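Local coordinates for beta sliding clamp (Borrelia burgdorferi, PDB 6DJ8), which probably tethers DNA polymerases and other proteins to DNA as a ring-shaped head-to-tail homodimer, giving them processivity, at residues A89-K100 against L110-D118. Residues are numbered along the deposited sequence; the frame is centred on the assembly and turned at random.
Sequences AVKAFNFYKKIK and LEIMGELND
Tyr96 lays one ring face on the backbone of Gly114: Gly114 CA stands 3.5 Å from the ring centroid and 8° off its normal, a CH-pi contact. A chi1 of -68° sets CG beside the backbone N, and the ring lies over Gly114 CA with Phe95 CE2 against its opposite face. Leu116 CD2 approaches the same ring obliquely, 3.4 Å from Tyr96 CE1. A water joins Tyr96 OH to Gly114 N.

Phe93, just past the helix, is covered on one face by Tyr96 CE2, while Met113 CA lies at its edge, 3.6 Å from Phe93 CE2. Phe93 CD2 also touches Ile112 CG2, and the other branch of Ile112 ends with CD1 3.9 Å from Ala89 CB, packing the helix end onto the hairpin. Nearby, Phe95 makes a cation-pi contact with Arg290 of the second subunit, and Ala92 O accepts a hydrogen bond from its Arg293.

Lys100 and Met113 form an antiparallel hydrogen-bonded pair, with Lys100 N to Met113 O at 2.9 Å and a reciprocal bond back. Beyond it, Glu115 N reaches Lys98 O from above the carbonyl plane. Lys100 CD lies 3.3 Å from Glu115 OE1, whereas Lys100 NZ, in cation-pi contact with Phe14, is 4.9 Å from the same oxygen, too far for a salt bridge.

Backbone bonds thus pair the strands at the hairpin's open end, where the CH-pi cover and water-bridged amide hold Gly114 and Lys100 and Glu115 probably attract modestly.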
# COMPACT_ATOMS: atom_id res chain seq x y z
N ALA A 89 2.61 -14.78 15.71
CA ALA A 89 1.99 -15.39 16.88
C ALA A 89 1.46 -14.32 17.82
O ALA A 89 0.31 -14.38 18.28
CB ALA A 89 2.99 -16.30 17.59
N VAL A 90 2.29 -13.33 18.14
CA VAL A 90 1.89 -12.31 19.09
C VAL A 90 0.79 -11.42 18.50
O VAL A 90 -0.11 -10.97 19.22
CB VAL A 90 3.16 -11.53 19.51
CG1 VAL A 90 2.80 -10.27 20.24
CG2 VAL A 90 4.08 -12.45 20.35
N LYS A 91 0.85 -11.12 17.20
CA LYS A 91 -0.28 -10.43 16.57
C LYS A 91 -1.54 -11.28 16.64
O LYS A 91 -2.65 -10.77 16.88
CB LYS A 91 0.04 -10.10 15.11
CG LYS A 91 0.72 -8.75 14.91
CD LYS A 91 0.91 -8.36 13.43
CE LYS A 91 -0.38 -7.83 12.76
NZ LYS A 91 -1.51 -8.80 12.59
N ALA A 92 -1.38 -12.59 16.42
CA ALA A 92 -2.55 -13.47 16.46
C ALA A 92 -3.24 -13.38 17.81
O ALA A 92 -4.47 -13.44 17.87
CB ALA A 92 -2.11 -14.91 16.16
N PHE A 93 -2.48 -13.18 18.88
CA PHE A 93 -3.02 -13.11 20.23
C PHE A 93 -3.12 -11.67 20.76
O PHE A 93 -3.20 -11.48 21.98
CB PHE A 93 -2.16 -13.98 21.16
CG PHE A 93 -2.66 -15.43 21.25
CD1 PHE A 93 -3.64 -15.90 20.38
CD2 PHE A 93 -2.15 -16.30 22.21
CE1 PHE A 93 -4.11 -17.22 20.47
CE2 PHE A 93 -2.62 -17.63 22.31
CZ PHE A 93 -3.60 -18.09 21.43
N ASN A 94 -3.18 -10.66 19.89
CA ASN A 94 -3.26 -9.29 20.39
C ASN A 94 -4.54 -9.00 21.18
O ASN A 94 -4.60 -7.98 21.86
CB ASN A 94 -3.11 -8.30 19.23
CG ASN A 94 -4.19 -8.42 18.21
OD1 ASN A 94 -5.36 -8.44 18.53
ND2 ASN A 94 -3.79 -8.57 16.95
N PHE A 95 -5.57 -9.87 21.13
CA PHE A 95 -6.74 -9.57 21.94
C PHE A 95 -6.58 -9.99 23.40
O PHE A 95 -7.49 -9.75 24.20
CB PHE A 95 -8.03 -10.18 21.32
CG PHE A 95 -8.04 -11.69 21.25
CD1 PHE A 95 -7.25 -12.36 20.34
CD2 PHE A 95 -8.88 -12.43 22.07
CE1 PHE A 95 -7.27 -13.76 20.26
CE2 PHE A 95 -8.90 -13.82 21.99
CZ PHE A 95 -8.10 -14.48 21.08
N TYR A 96 -5.44 -10.55 23.77
CA TYR A 96 -5.10 -10.78 25.17
C TYR A 96 -4.23 -9.65 25.69
O TYR A 96 -3.28 -9.23 25.02
CB TYR A 96 -4.35 -12.09 25.37
CG TYR A 96 -5.17 -13.33 25.12
CD1 TYR A 96 -6.29 -13.62 25.90
CD2 TYR A 96 -4.84 -14.19 24.10
CE1 TYR A 96 -7.04 -14.76 25.66
CE2 TYR A 96 -5.58 -15.32 23.85
CZ TYR A 96 -6.68 -15.60 24.64
OH TYR A 96 -7.39 -16.73 24.38
N LYS A 97 -4.55 -9.15 26.88
CA LYS A 97 -3.70 -8.13 27.48
C LYS A 97 -2.31 -8.70 27.81
O LYS A 97 -1.29 -8.03 27.59
CB LYS A 97 -4.37 -7.56 28.73
CG LYS A 97 -3.51 -6.59 29.51
CD LYS A 97 -3.83 -5.14 29.19
CE LYS A 97 -2.72 -4.21 29.68
NZ LYS A 97 -2.32 -4.51 31.08
N LYS A 98 -2.26 -9.94 28.29
CA LYS A 98 -1.03 -10.63 28.65
C LYS A 98 -1.03 -12.03 28.04
O LYS A 98 -2.08 -12.68 27.95
CB LYS A 98 -0.90 -10.77 30.17
CG LYS A 98 -0.87 -9.44 30.90
CD LYS A 98 -0.56 -9.60 32.38
CE LYS A 98 -0.33 -8.23 33.02
NZ LYS A 98 -0.01 -8.30 34.47
N ILE A 99 0.16 -12.52 27.68
CA ILE A 99 0.25 -13.89 27.19
C ILE A 99 1.29 -14.66 28.00
O ILE A 99 2.23 -14.09 28.56
CB ILE A 99 0.59 -13.96 25.69
CG1 ILE A 99 1.80 -13.06 25.36
CG2 ILE A 99 -0.60 -13.56 24.85
CD1 ILE A 99 2.31 -13.28 23.97
N LYS A 100 1.10 -15.98 28.06
CA LYS A 100 2.04 -16.89 28.69
C LYS A 100 2.74 -17.64 27.57
O LYS A 100 2.08 -18.26 26.73
CB LYS A 100 1.32 -17.85 29.65
CG LYS A 100 2.23 -18.81 30.42
CD LYS A 100 1.45 -19.59 31.50
CE LYS A 100 2.36 -20.52 32.32
NZ LYS A 100 1.62 -21.43 33.25
N LEU A 110 7.57 -23.32 20.99
CA LEU A 110 7.00 -22.36 21.92
C LEU A 110 5.50 -22.60 21.92
O LEU A 110 4.89 -22.70 20.86
CB LEU A 110 7.33 -20.94 21.46
CG LEU A 110 8.17 -20.07 22.38
CD1 LEU A 110 9.48 -20.74 22.65
CD2 LEU A 110 8.40 -18.73 21.68
N GLU A 111 4.92 -22.77 23.10
CA GLU A 111 3.49 -22.96 23.24
C GLU A 111 2.98 -21.67 23.87
O GLU A 111 3.47 -21.27 24.94
CB GLU A 111 3.15 -24.17 24.10
CG GLU A 111 4.05 -25.37 23.82
CD GLU A 111 3.32 -26.52 23.18
OE1 GLU A 111 2.10 -26.39 22.93
OE2 GLU A 111 3.95 -27.57 22.94
N ILE A 112 2.01 -21.04 23.22
CA ILE A 112 1.55 -19.72 23.63
C ILE A 112 0.06 -19.81 23.93
O ILE A 112 -0.70 -20.41 23.16
CB ILE A 112 1.84 -18.67 22.55
CG1 ILE A 112 3.31 -18.78 22.12
CG2 ILE A 112 1.49 -17.29 23.04
CD1 ILE A 112 3.79 -17.65 21.17
N MET A 113 -0.33 -19.22 25.04
CA MET A 113 -1.72 -19.19 25.46
C MET A 113 -1.95 -17.83 26.08
O MET A 113 -1.01 -17.15 26.50
CB MET A 113 -2.03 -20.34 26.44
CG MET A 113 -1.18 -20.29 27.71
SD MET A 113 -0.53 -21.90 28.22
CE MET A 113 0.45 -22.32 26.77
N GLY A 114 -3.21 -17.42 26.12
CA GLY A 114 -3.53 -16.19 26.81
C GLY A 114 -3.31 -16.39 28.30
O GLY A 114 -3.66 -17.45 28.84
N GLU A 115 -2.67 -15.42 28.95
CA GLU A 115 -2.51 -15.47 30.40
C GLU A 115 -3.74 -14.78 30.95
O GLU A 115 -3.76 -13.57 31.21
CB GLU A 115 -1.22 -14.83 30.88
CG GLU A 115 -1.04 -14.87 32.40
CD GLU A 115 -1.19 -16.28 33.00
OE1 GLU A 115 -0.81 -17.28 32.35
OE2 GLU A 115 -1.69 -16.38 34.14
N LEU A 116 -4.81 -15.55 31.10
CA LEU A 116 -6.05 -15.04 31.65
C LEU A 116 -5.90 -14.85 33.15
O LEU A 116 -4.92 -15.27 33.77
CB LEU A 116 -7.19 -15.99 31.32
CG LEU A 116 -7.08 -16.46 29.87
CD1 LEU A 116 -7.71 -17.83 29.65
CD2 LEU A 116 -7.72 -15.42 28.97
N ASN A 117 -6.90 -14.21 33.74
CA ASN A 117 -6.80 -13.94 35.17
C ASN A 117 -7.27 -15.13 36.02
O ASN A 117 -6.78 -15.31 37.14
CB ASN A 117 -7.55 -12.65 35.50
CG ASN A 117 -7.28 -11.52 34.48
OD1 ASN A 117 -8.17 -10.73 34.16
ND2 ASN A 117 -6.05 -11.45 33.98
N ASP A 118 -8.19 -15.96 35.53
CA ASP A 118 -8.41 -17.18 36.30
C ASP A 118 -8.57 -18.41 35.40
O ASP A 118 -8.04 -18.43 34.29
CB ASP A 118 -9.55 -16.97 37.33
CG ASP A 118 -10.94 -17.25 36.79
OD1 ASP A 118 -11.29 -18.43 36.63
OD2 ASP A 118 -11.72 -16.29 36.62
O HOH W 1 -5.36 -18.82 25.33
O HOH W 2 -4.54 -11.00 29.53